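Local coordinates for protein pectate lyase (Cellvibrio cellulosa, PDB 1GXM) that cleaves polygalacturonate (pectate) by beta-elimination, this chain being the catalytic module of a larger family 10 polysaccharide lyase, at residues G288-R293 with T302-E307; R207-E212 with T310-G315; Y256-S261 with S274-R279. One frame throughout, in Å; residues are numbered along the deposited sequence.

Contact 1. Residues G288-R293 with T302-E307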
loop_
_atom_site.group_PDB
_atom_site.type_symbol
_atom_site.label_atom_id
_atom_site.label_comp_id
_atom_site.label_asym_id
_atom_site.label_seq_id
_atom_site.Cartn_x
_atom_site.Cartn_y
_atom_site.Cartn_z
ATOM N N GLY A 288 10.280 -9.236 -16.428
ATOM C CA GLY A 288 8.875 -8.888 -16.375
ATOM C C GLY A 288 8.041 -9.993 -16.981
ATOM O O GLY A 288 8.426 -10.587 -17.989
ATOM N N PHE A 289 6.882 -10.263 -16.407
ATOM C CA PHE A 289 6.055 -11.343 -16.903
ATOM C C PHE A 289 4.584 -11.039 -16.782
ATOM O O PHE A 289 4.159 -10.056 -16.195
ATOM C CB PHE A 289 6.400 -12.687 -16.252
ATOM C CG PHE A 289 5.950 -12.820 -14.836
ATOM C CD1 PHE A 289 4.664 -13.240 -14.538
ATOM C CD2 PHE A 289 6.823 -12.641 -13.799
ATOM C CE1 PHE A 289 4.244 -13.400 -13.243
ATOM C CE2 PHE A 289 6.386 -12.807 -12.486
ATOM C CZ PHE A 289 5.101 -13.221 -12.226
ATOM N N PHE A 290 3.831 -11.905 -17.437
ATOM C CA PHE A 290 2.396 -11.796 -17.528
ATOM C C PHE A 290 1.737 -13.072 -17.071
ATOM O O PHE A 290 2.340 -14.128 -17.032
ATOM C CB PHE A 290 2.006 -11.491 -18.971
ATOM C CG PHE A 290 2.804 -10.381 -19.564
ATOM C CD1 PHE A 290 2.595 -9.079 -19.149
ATOM C CD2 PHE A 290 3.814 -10.635 -20.454
ATOM C CE1 PHE A 290 3.384 -8.051 -19.651
ATOM C CE2 PHE A 290 4.596 -9.612 -20.960
ATOM C CZ PHE A 290 4.381 -8.324 -20.557
ATOM N N SER A 291 0.462 -12.946 -16.774
ATOM C CA SER A 291 -0.349 -14.080 -16.375
ATOM C C SER A 291 -1.730 -13.950 -17.008
ATOM O O SER A 291 -1.956 -13.114 -17.886
ATOM C CB SER A 291 -0.358 -14.214 -14.855
ATOM O OG SER A 291 -1.046 -15.379 -14.458
ATOM N N ASP A 292 -2.651 -14.790 -16.585
ATOM C CA ASP A 292 -3.959 -14.806 -17.188
ATOM C C ASP A 292 -4.879 -15.533 -16.240
ATOM O O ASP A 292 -4.456 -15.958 -15.179
ATOM C CB ASP A 292 -3.867 -15.516 -18.535
ATOM C CG ASP A 292 -4.853 -15.007 -19.560
ATOM O OD1 ASP A 292 -5.926 -14.484 -19.185
ATOM O OD2 ASP A 292 -4.595 -15.154 -20.774
ATOM N N ARG A 293 -6.136 -15.694 -16.633
ATOM C CA ARG A 293 -7.112 -16.282 -15.729
ATOM C C ARG A 293 -6.840 -17.730 -15.421
ATOM O O ARG A 293 -7.316 -18.215 -14.398
ATOM C CB ARG A 293 -8.518 -16.074 -16.267
ATOM C CG ARG A 293 -8.900 -14.607 -16.186
ATOM C CD ARG A 293 -10.356 -14.370 -16.112
ATOM N NE ARG A 293 -10.750 -12.968 -16.076
ATOM C CZ ARG A 293 -11.034 -12.277 -14.980
ATOM N NH1 ARG A 293 -10.939 -12.816 -13.764
ATOM N NH2 ARG A 293 -11.422 -11.018 -15.094
ATOM N N THR A 302 1.115 -10.498 -25.877
ATOM C CA THR A 302 0.188 -10.787 -26.969
ATOM C C THR A 302 -0.388 -12.196 -26.873
ATOM O O THR A 302 -1.374 -12.488 -27.529
ATOM C CB THR A 302 0.854 -10.551 -28.356
ATOM O OG1 THR A 302 1.895 -11.504 -28.565
ATOM C CG2 THR A 302 1.539 -9.201 -28.423
ATOM N N GLN A 303 0.203 -13.033 -26.024
ATOM C CA GLN A 303 -0.300 -14.386 -25.743
ATOM C C GLN A 303 -1.456 -14.387 -24.742
ATOM O O GLN A 303 -2.090 -15.419 -24.514
ATOM C CB GLN A 303 0.821 -15.277 -25.178
ATOM C CG GLN A 303 2.047 -15.671 -25.939
ATOM C CD GLN A 303 2.952 -16.529 -25.036
ATOM O OE1 GLN A 303 3.947 -16.036 -24.463
ATOM N NE2 GLN A 303 2.571 -17.787 -24.854
ATOM N N MET A 304 -1.695 -13.248 -24.104
ATOM C CA MET A 304 -2.712 -13.137 -23.077
ATOM C C MET A 304 -4.106 -13.066 -23.663
ATOM O O MET A 304 -4.287 -12.563 -24.766
ATOM C CB MET A 304 -2.471 -11.834 -22.298
ATOM C CG MET A 304 -3.247 -11.726 -21.004
ATOM S SD MET A 304 -2.905 -10.160 -20.208
ATOM C CE MET A 304 -1.239 -10.429 -19.738
ATOM N N SER A 305 -5.102 -13.510 -22.911
ATOM C CA SER A 305 -6.486 -13.278 -23.284
ATOM C C SER A 305 -6.739 -11.790 -23.451
ATOM O O SER A 305 -6.191 -10.955 -22.740
ATOM C CB SER A 305 -7.449 -13.835 -22.250
ATOM O OG SER A 305 -7.354 -13.176 -21.012
ATOM N N LEU A 306 -7.582 -11.460 -24.411
ATOM C CA LEU A 306 -7.930 -10.083 -24.670
ATOM C C LEU A 306 -8.470 -9.419 -23.413
ATOM O O LEU A 306 -8.127 -8.290 -23.070
ATOM C CB LEU A 306 -8.984 -10.059 -25.765
ATOM C CG LEU A 306 -9.419 -8.685 -26.185
ATOM C CD1 LEU A 306 -8.274 -7.909 -26.830
ATOM C CD2 LEU A 306 -10.544 -8.834 -27.177
ATOM N N GLU A 307 -9.327 -10.129 -22.695
ATOM C CA GLU A 307 -9.965 -9.554 -21.532
ATOM C C GLU A 307 -8.951 -9.184 -20.435
ATOM O O GLU A 307 -9.104 -8.171 -19.776
ATOM C CB GLU A 307 -11.049 -10.481 -20.972
ATOM C CG GLU A 307 -11.849 -9.854 -19.839
ATOM C CD GLU A 307 -11.219 -10.028 -18.459
ATOM O OE1 GLU A 307 -10.391 -10.939 -18.284
ATOM O OE2 GLU A 307 -11.604 -9.263 -17.547
HETATM O O HOH W 1 -2.589 -17.395 -21.792
#
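Asp-292 reaches across to Ser-305 and is bound there through both carboxylate oxygens. The hydrogen bond from Ser-305 OG to Asp-292 OD1, 2.7 Å long, uses the syn lone pair of that oxygen, while Ser-305 N donates to Asp-292 OD2, also at 2.7 Å and nearly straight (170° at the hydrogen). Asp-292 OD1 takes a further bond on its anti side from Arg-293 N (2.8 Å), a donor of its own segment. Three protein donors, with a water on OD2 besides, thus fix the rotation of the carboxylate, and the short side chain of aspartate suits a place so close to two backbones. Ser-305 is the N-cap of helix 306-311: a chi1 of 65° sets its OG between the backbone N and the carbonyl carbon, where it also meets Arg-308 N, so one hydroxyl serves both Asp-292 and the helix end.

The ionic part is a side-on, two-nitrogen salt bridge. Arg-293 NE meets Glu-307 OE1 at 3.0 Å from above the carboxylate plane, and Arg-293 NH2 reaches Glu-307 OE2, likewise at 3.0 Å and within the guanidinium plane. The planes of the two groups lie 29° apart, so the pair is near coplanar but twisted.

Apolar packing falls to Met-304. Its flexible thioether bends at the end and brings CE to 3.5 Å from Phe-290 CB, the two side chains crossing at about a right angle. The same methyl lies 3.3 Å from Ser-291 O, a buried carbonyl oxygen for which the model offers no polar partner.

Strand 290-291 pairs antiparallel with 297-298, whose Phe-298 packs against Phe-290, Asp-292 and Met-304; the contact thereby ties the start of helix 306-311 to strand 290-291 and the turn that follows it.

Contact 2. Residues R207-E212 with T310-G315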
loop_
_atom_site.group_PDB
_atom_site.type_symbol
_atom_site.label_atom_id
_atom_site.label_comp_id
_atom_site.label_asym_id
_atom_site.label_seq_id
_atom_site.Cartn_x
_atom_site.Cartn_y
_atom_site.Cartn_z
ATOM N N ARG A 207 -5.070 -13.370 -6.725
ATOM C CA ARG A 207 -6.000 -13.837 -7.733
ATOM C C ARG A 207 -5.253 -14.652 -8.772
ATOM O O ARG A 207 -4.033 -14.755 -8.739
ATOM C CB ARG A 207 -6.778 -12.671 -8.323
ATOM C CG ARG A 207 -7.654 -12.038 -7.274
ATOM C CD ARG A 207 -8.341 -10.784 -7.684
ATOM N NE ARG A 207 -7.390 -9.705 -7.830
ATOM C CZ ARG A 207 -7.716 -8.440 -8.048
ATOM N NH1 ARG A 207 -8.992 -8.097 -8.137
ATOM N NH2 ARG A 207 -6.774 -7.521 -8.180
ATOM N N ALA A 208 -5.989 -15.260 -9.681
ATOM C CA ALA A 208 -5.381 -16.234 -10.583
ATOM C C ALA A 208 -4.212 -15.661 -11.368
ATOM O O ALA A 208 -3.237 -16.353 -11.629
ATOM C CB ALA A 208 -6.404 -16.784 -11.535
ATOM N N TYR A 209 -4.334 -14.394 -11.727
ATOM C CA TYR A 209 -3.381 -13.736 -12.615
ATOM C C TYR A 209 -2.370 -12.922 -11.833
ATOM O O TYR A 209 -1.635 -12.137 -12.416
ATOM C CB TYR A 209 -4.141 -12.851 -13.639
ATOM C CG TYR A 209 -5.256 -12.077 -12.995
ATOM C CD1 TYR A 209 -5.034 -10.855 -12.371
ATOM C CD2 TYR A 209 -6.556 -12.604 -12.961
ATOM C CE1 TYR A 209 -6.074 -10.176 -11.725
ATOM C CE2 TYR A 209 -7.572 -11.937 -12.316
ATOM C CZ TYR A 209 -7.327 -10.736 -11.690
ATOM O OH TYR A 209 -8.358 -10.064 -11.068
ATOM N N GLU A 210 -2.326 -13.109 -10.512
ATOM C CA GLU A 210 -1.431 -12.393 -9.611
ATOM C C GLU A 210 -0.487 -13.389 -8.962
ATOM O O GLU A 210 -0.797 -13.978 -7.955
ATOM C CB GLU A 210 -2.242 -11.629 -8.578
ATOM C CG GLU A 210 -3.018 -10.513 -9.248
ATOM C CD GLU A 210 -4.002 -9.807 -8.369
ATOM O OE1 GLU A 210 -4.556 -10.412 -7.435
ATOM O OE2 GLU A 210 -4.241 -8.615 -8.621
ATOM N N LEU A 211 0.660 -13.590 -9.581
ATOM C CA LEU A 211 1.550 -14.665 -9.204
ATOM C C LEU A 211 2.647 -14.163 -8.292
ATOM O O LEU A 211 2.867 -12.982 -8.127
ATOM C CB LEU A 211 2.127 -15.292 -10.459
ATOM C CG LEU A 211 1.135 -15.776 -11.504
ATOM C CD1 LEU A 211 1.878 -16.496 -12.597
ATOM C CD2 LEU A 211 0.133 -16.730 -10.898
ATOM N N GLU A 212 3.386 -15.104 -7.749
ATOM C CA GLU A 212 4.560 -14.796 -6.956
ATOM C C GLU A 212 5.558 -14.067 -7.832
ATOM O O GLU A 212 5.863 -14.496 -8.930
ATOM C CB GLU A 212 5.214 -16.068 -6.407
ATOM C CG GLU A 212 4.250 -17.032 -5.701
ATOM C CD GLU A 212 3.648 -18.090 -6.633
ATOM O OE1 GLU A 212 3.340 -17.813 -7.824
ATOM O OE2 GLU A 212 3.467 -19.246 -6.190
ATOM N N THR A 310 -6.652 -6.135 -21.608
ATOM C CA THR A 310 -7.334 -4.840 -21.592
ATOM C C THR A 310 -7.880 -4.498 -20.197
ATOM O O THR A 310 -8.041 -3.330 -19.861
ATOM C CB THR A 310 -8.497 -4.798 -22.598
ATOM O OG1 THR A 310 -9.417 -5.859 -22.304
ATOM C CG2 THR A 310 -8.012 -5.038 -23.997
ATOM N N GLY A 311 -8.148 -5.510 -19.372
ATOM C CA GLY A 311 -8.847 -5.313 -18.116
ATOM C C GLY A 311 -7.975 -5.129 -16.897
ATOM O O GLY A 311 -8.454 -4.855 -15.828
ATOM N N TYR A 312 -6.675 -5.291 -17.071
ATOM C CA TYR A 312 -5.725 -5.198 -15.967
ATOM C C TYR A 312 -4.464 -4.569 -16.517
ATOM O O TYR A 312 -4.089 -4.845 -17.660
ATOM C CB TYR A 312 -5.432 -6.612 -15.476
ATOM C CG TYR A 312 -4.736 -6.778 -14.156
ATOM C CD1 TYR A 312 -5.414 -6.640 -12.965
ATOM C CD2 TYR A 312 -3.400 -7.152 -14.094
ATOM C CE1 TYR A 312 -4.775 -6.848 -11.767
ATOM C CE2 TYR A 312 -2.760 -7.344 -12.902
ATOM C CZ TYR A 312 -3.457 -7.229 -11.736
ATOM O OH TYR A 312 -2.835 -7.414 -10.525
ATOM N N SER A 313 -3.826 -3.704 -15.734
ATOM C CA SER A 313 -2.599 -3.054 -16.176
ATOM C C SER A 313 -1.406 -3.922 -15.843
ATOM O O SER A 313 -1.203 -4.293 -14.690
ATOM C CB SER A 313 -2.395 -1.717 -15.495
ATOM O OG SER A 313 -3.381 -0.827 -15.898
ATOM N N TRP A 314 -0.581 -4.211 -16.825
ATOM C CA TRP A 314 0.557 -5.119 -16.671
ATOM C C TRP A 314 1.888 -4.398 -16.543
ATOM O O TRP A 314 2.919 -5.028 -16.410
ATOM C CB TRP A 314 0.585 -6.109 -17.840
ATOM C CG TRP A 314 -0.603 -6.987 -17.773
ATOM C CD1 TRP A 314 -1.815 -6.775 -18.357
ATOM C CD2 TRP A 314 -0.756 -8.138 -16.944
ATOM N NE1 TRP A 314 -2.692 -7.760 -17.988
ATOM C CE2 TRP A 314 -2.065 -8.609 -17.118
ATOM C CE3 TRP A 314 0.098 -8.848 -16.106
ATOM C CZ2 TRP A 314 -2.541 -9.729 -16.494
ATOM C CZ3 TRP A 314 -0.388 -9.970 -15.480
ATOM C CH2 TRP A 314 -1.697 -10.386 -15.657
ATOM N N GLY A 315 1.850 -3.069 -16.573
ATOM C CA GLY A 315 3.032 -2.260 -16.458
ATOM C C GLY A 315 2.608 -0.835 -16.269
ATOM O O GLY A 315 1.437 -0.500 -16.365
#
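Tyr-209 and Tyr-312 meet because their first torsions turn the two rings toward each other. In Tyr-209 a chi1 of 43° places CG between the backbone N and the carbonyl carbon, whereas Tyr-312 has its CG anti to the backbone N (chi1 -166°). The result is a T-shaped pair: the CD1-CE1 edge of Tyr-209 is directed at a face of Tyr-312, with centroids 5.0 Å apart and planes at 68°. Tyrosine suits the second position twice over, since its ring receives that edge while its OH donates to the anti lone pair of Glu-210 OE2, 2.7 Å away.

Arg-207, three residues earlier in the same type I turn, holds that carboxylate side-on, with NE 2.9 Å from Glu-210 OE1 and NH2 2.8 Å from OE2; its backbone N also bonds OE1. Trp-314, with Tyr-312 CD2 over one face of its ring, brings CH2 to 4.0 Å from Tyr-209 CB, and its NE1 is bonded to Arg-308 O. The Tyr-312 ring also meets Arg-279 in a cation-pi contact.

Each oxygen of Glu-210 therefore accepts two protein donors. Four bonds hold the carboxylate in one orientation, so that Tyr-312 OH finds an acceptor already set by Arg-207.

Contact 3. Residues Y256-S261 with S274-R279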
loop_
_atom_site.group_PDB
_atom_site.type_symbol
_atom_site.label_atom_id
_atom_site.label_comp_id
_atom_site.label_asym_id
_atom_site.label_seq_id
_atom_site.Cartn_x
_atom_site.Cartn_y
_atom_site.Cartn_z
ATOM N N TYR A 256 10.394 2.460 -23.668
ATOM C CA TYR A 256 9.023 1.973 -23.787
ATOM C C TYR A 256 8.150 2.621 -22.734
ATOM O O TYR A 256 8.628 3.100 -21.718
ATOM C CB TYR A 256 8.970 0.443 -23.623
ATOM C CG TYR A 256 9.659 -0.267 -24.762
ATOM C CD1 TYR A 256 11.041 -0.394 -24.758
ATOM C CD2 TYR A 256 8.961 -0.743 -25.856
ATOM C CE1 TYR A 256 11.729 -0.994 -25.774
ATOM C CE2 TYR A 256 9.678 -1.358 -26.918
ATOM C CZ TYR A 256 11.059 -1.465 -26.833
ATOM O OH TYR A 256 11.823 -2.059 -27.837
ATOM N N THR A 257 6.862 2.574 -22.981
ATOM C CA THR A 257 5.874 2.990 -22.023
ATOM C C THR A 257 4.682 2.059 -22.122
ATOM O O THR A 257 4.482 1.388 -23.130
ATOM C CB THR A 257 5.512 4.451 -22.272
ATOM O OG1 THR A 257 4.954 5.019 -21.076
ATOM C CG2 THR A 257 4.482 4.614 -23.381
ATOM N N TYR A 258 3.874 2.069 -21.081
ATOM C CA TYR A 258 2.653 1.290 -21.043
ATOM C C TYR A 258 1.487 2.210 -21.361
ATOM O O TYR A 258 1.231 3.175 -20.661
ATOM C CB TYR A 258 2.449 0.659 -19.664
ATOM C CG TYR A 258 1.427 -0.449 -19.672
ATOM C CD1 TYR A 258 0.074 -0.191 -19.472
ATOM C CD2 TYR A 258 1.810 -1.752 -19.883
ATOM C CE1 TYR A 258 -0.848 -1.205 -19.483
ATOM C CE2 TYR A 258 0.893 -2.772 -19.881
ATOM C CZ TYR A 258 -0.432 -2.491 -19.703
ATOM O OH TYR A 258 -1.314 -3.546 -19.681
ATOM N N ASP A 259 0.793 1.909 -22.442
ATOM C CA ASP A 259 -0.315 2.718 -22.890
ATOM C C ASP A 259 -1.550 1.839 -22.911
ATOM O O ASP A 259 -1.745 1.053 -23.831
ATOM C CB ASP A 259 0.004 3.316 -24.253
ATOM C CG ASP A 259 -1.020 4.336 -24.681
ATOM O OD1 ASP A 259 -2.126 4.316 -24.132
ATOM O OD2 ASP A 259 -0.761 5.166 -25.562
ATOM N N SER A 260 -2.364 1.935 -21.873
ATOM C CA SER A 260 -3.514 1.050 -21.740
ATOM C C SER A 260 -4.509 1.241 -22.890
ATOM O O SER A 260 -5.263 0.329 -23.199
ATOM C CB SER A 260 -4.210 1.232 -20.397
ATOM O OG SER A 260 -4.850 2.480 -20.325
ATOM N N SER A 261 -4.484 2.412 -23.526
ATOM C CA SER A 261 -5.346 2.682 -24.692
ATOM C C SER A 261 -5.013 1.798 -25.895
ATOM O O SER A 261 -5.824 1.644 -26.821
ATOM C CB SER A 261 -5.266 4.158 -25.112
ATOM O OG SER A 261 -4.191 4.423 -26.007
ATOM N N SER A 274 11.832 7.104 -22.448
ATOM C CA SER A 274 10.876 6.728 -21.407
ATOM C C SER A 274 11.370 5.445 -20.765
ATOM O O SER A 274 12.138 4.703 -21.338
ATOM C CB SER A 274 9.495 6.509 -22.031
ATOM O OG SER A 274 8.579 5.867 -21.143
ATOM N N LYS A 275 10.930 5.207 -19.542
ATOM C CA LYS A 275 11.169 3.946 -18.861
ATOM C C LYS A 275 9.836 3.407 -18.396
ATOM O O LYS A 275 8.999 4.147 -17.890
ATOM C CB LYS A 275 12.069 4.191 -17.671
ATOM C CG LYS A 275 13.491 4.592 -18.060
ATOM C CD LYS A 275 14.303 4.990 -16.821
ATOM C CE LYS A 275 15.688 5.427 -17.205
ATOM N NZ LYS A 275 16.491 5.871 -16.039
ATOM N N MET A 276 9.668 2.112 -18.554
ATOM C CA MET A 276 8.477 1.396 -18.123
ATOM C C MET A 276 8.890 0.391 -17.068
ATOM O O MET A 276 9.952 -0.220 -17.135
ATOM C CB MET A 276 7.820 0.661 -19.287
ATOM C CG MET A 276 6.446 0.139 -18.974
ATOM S SD MET A 276 5.856 -1.036 -20.180
ATOM C CE MET A 276 6.646 -2.543 -19.553
ATOM N N TRP A 277 8.001 0.186 -16.119
ATOM C CA TRP A 277 8.153 -0.887 -15.155
ATOM C C TRP A 277 7.051 -1.888 -15.367
ATOM O O TRP A 277 5.928 -1.541 -15.713
ATOM C CB TRP A 277 8.105 -0.348 -13.711
ATOM C CG TRP A 277 9.339 0.405 -13.365
ATOM C CD1 TRP A 277 10.433 -0.075 -12.723
ATOM C CD2 TRP A 277 9.641 1.768 -13.714
ATOM N NE1 TRP A 277 11.394 0.900 -12.630
ATOM C CE2 TRP A 277 10.925 2.045 -13.217
ATOM C CE3 TRP A 277 8.937 2.793 -14.343
ATOM C CZ2 TRP A 277 11.529 3.276 -13.357
ATOM C CZ3 TRP A 277 9.535 4.023 -14.467
ATOM C CH2 TRP A 277 10.821 4.255 -13.978
ATOM N N TYR A 278 7.381 -3.155 -15.165
ATOM C CA TYR A 278 6.384 -4.192 -15.164
ATOM C C TYR A 278 5.665 -4.261 -13.828
ATOM O O TYR A 278 6.218 -3.937 -12.777
ATOM C CB TYR A 278 7.009 -5.543 -15.462
ATOM C CG TYR A 278 7.528 -5.655 -16.871
ATOM C CD1 TYR A 278 8.811 -5.253 -17.199
ATOM C CD2 TYR A 278 6.728 -6.152 -17.879
ATOM C CE1 TYR A 278 9.274 -5.357 -18.498
ATOM C CE2 TYR A 278 7.179 -6.246 -19.180
ATOM C CZ TYR A 278 8.450 -5.861 -19.477
ATOM O OH TYR A 278 8.883 -5.968 -20.777
ATOM N N ARG A 279 4.427 -4.716 -13.867
ATOM C CA ARG A 279 3.708 -4.982 -12.639
ATOM C C ARG A 279 4.270 -6.185 -11.885
ATOM O O ARG A 279 4.262 -6.192 -10.646
ATOM C CB ARG A 279 2.244 -5.189 -12.944
ATOM C CG ARG A 279 1.357 -5.244 -11.738
ATOM C CD ARG A 279 -0.019 -4.894 -12.088
ATOM N NE ARG A 279 -0.902 -4.825 -10.944
ATOM C CZ ARG A 279 -2.119 -4.361 -11.014
ATOM N NH1 ARG A 279 -2.589 -3.949 -12.166
ATOM N NH2 ARG A 279 -2.874 -4.321 -9.935
#
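Met-276 lies against Tyr-258 with its sulfur beside the ring, not above it. SD is 5.4 Å from the centroid of the Tyr-258 ring and 89° off the ring normal, which defines a Met-aromatic contact at the edge. Tyr-258 CB is nearer still, 3.8 Å from Met-276 SD, the side chains running at a slant. The methionine bends about its CG-SD bond (chi3 83°), and this carries CE over the centre of the Tyr-278 ring, 3.7 Å above its plane. An unbranched, flexible thioether suits a position where one side chain must touch one tyrosine by its edge and another by its face.

At the other end of the contact the polar side chain is Ser-274. Its OG, anti to the backbone N, donates to Tyr-256 O at 2.8 Å, approaching from well above the carbonyl plane. Serine is small enough to slip up to a backbone carbonyl.

Strands 256-258 and 274-278 cross at 50°, and Tyr-256 O and Met-276 N, though 3.5 Å apart, form no hydrogen bond; Ser-274 and Met-276 make their backbone bonds with Gly-255 and Leu-253. The strands belong to separate antiparallel pairs, 256-258 with 268-271 and 274-278 with 315-316; Ile-268 of the former touches both Tyr-258 and Met-276.

Chemically, then, the join rests on side chains: one serine hydroxyl gives the only hydrogen bond across the two segments, while CB, CG and the polarisable sulfur of Met-276 supply less directional packing. Tyr-258 OH, bonded to Trp-314 N, fixes the far end of its ring.

How the contacts relate
From the N terminus, the turn at 207-212 opens the largest loop, which contact 2 closes about a hundred residues later at 310-315. Within it, contact 3 joins 256-261 to 274-279 across a short loop that includes strand 268-271. Contact 1 follows in series, closing 288-293 onto 302-307 round strand 297-298. Both are nested in contact 2, and none cross. Contacts 1 and 2 share helix 306-311 and touch where Met-304 and Ser-291 pack on Trp-314. Contact 3 joins contact 2 through Arg-279, which probably bonds Ser-313 O and Trp-314 O, and meets contact 1 where Tyr-278 packs on Gly-288 and Phe-290. Together they tie the 207-210 turn, the strand pairs and the chain around helix 306-311 into one region.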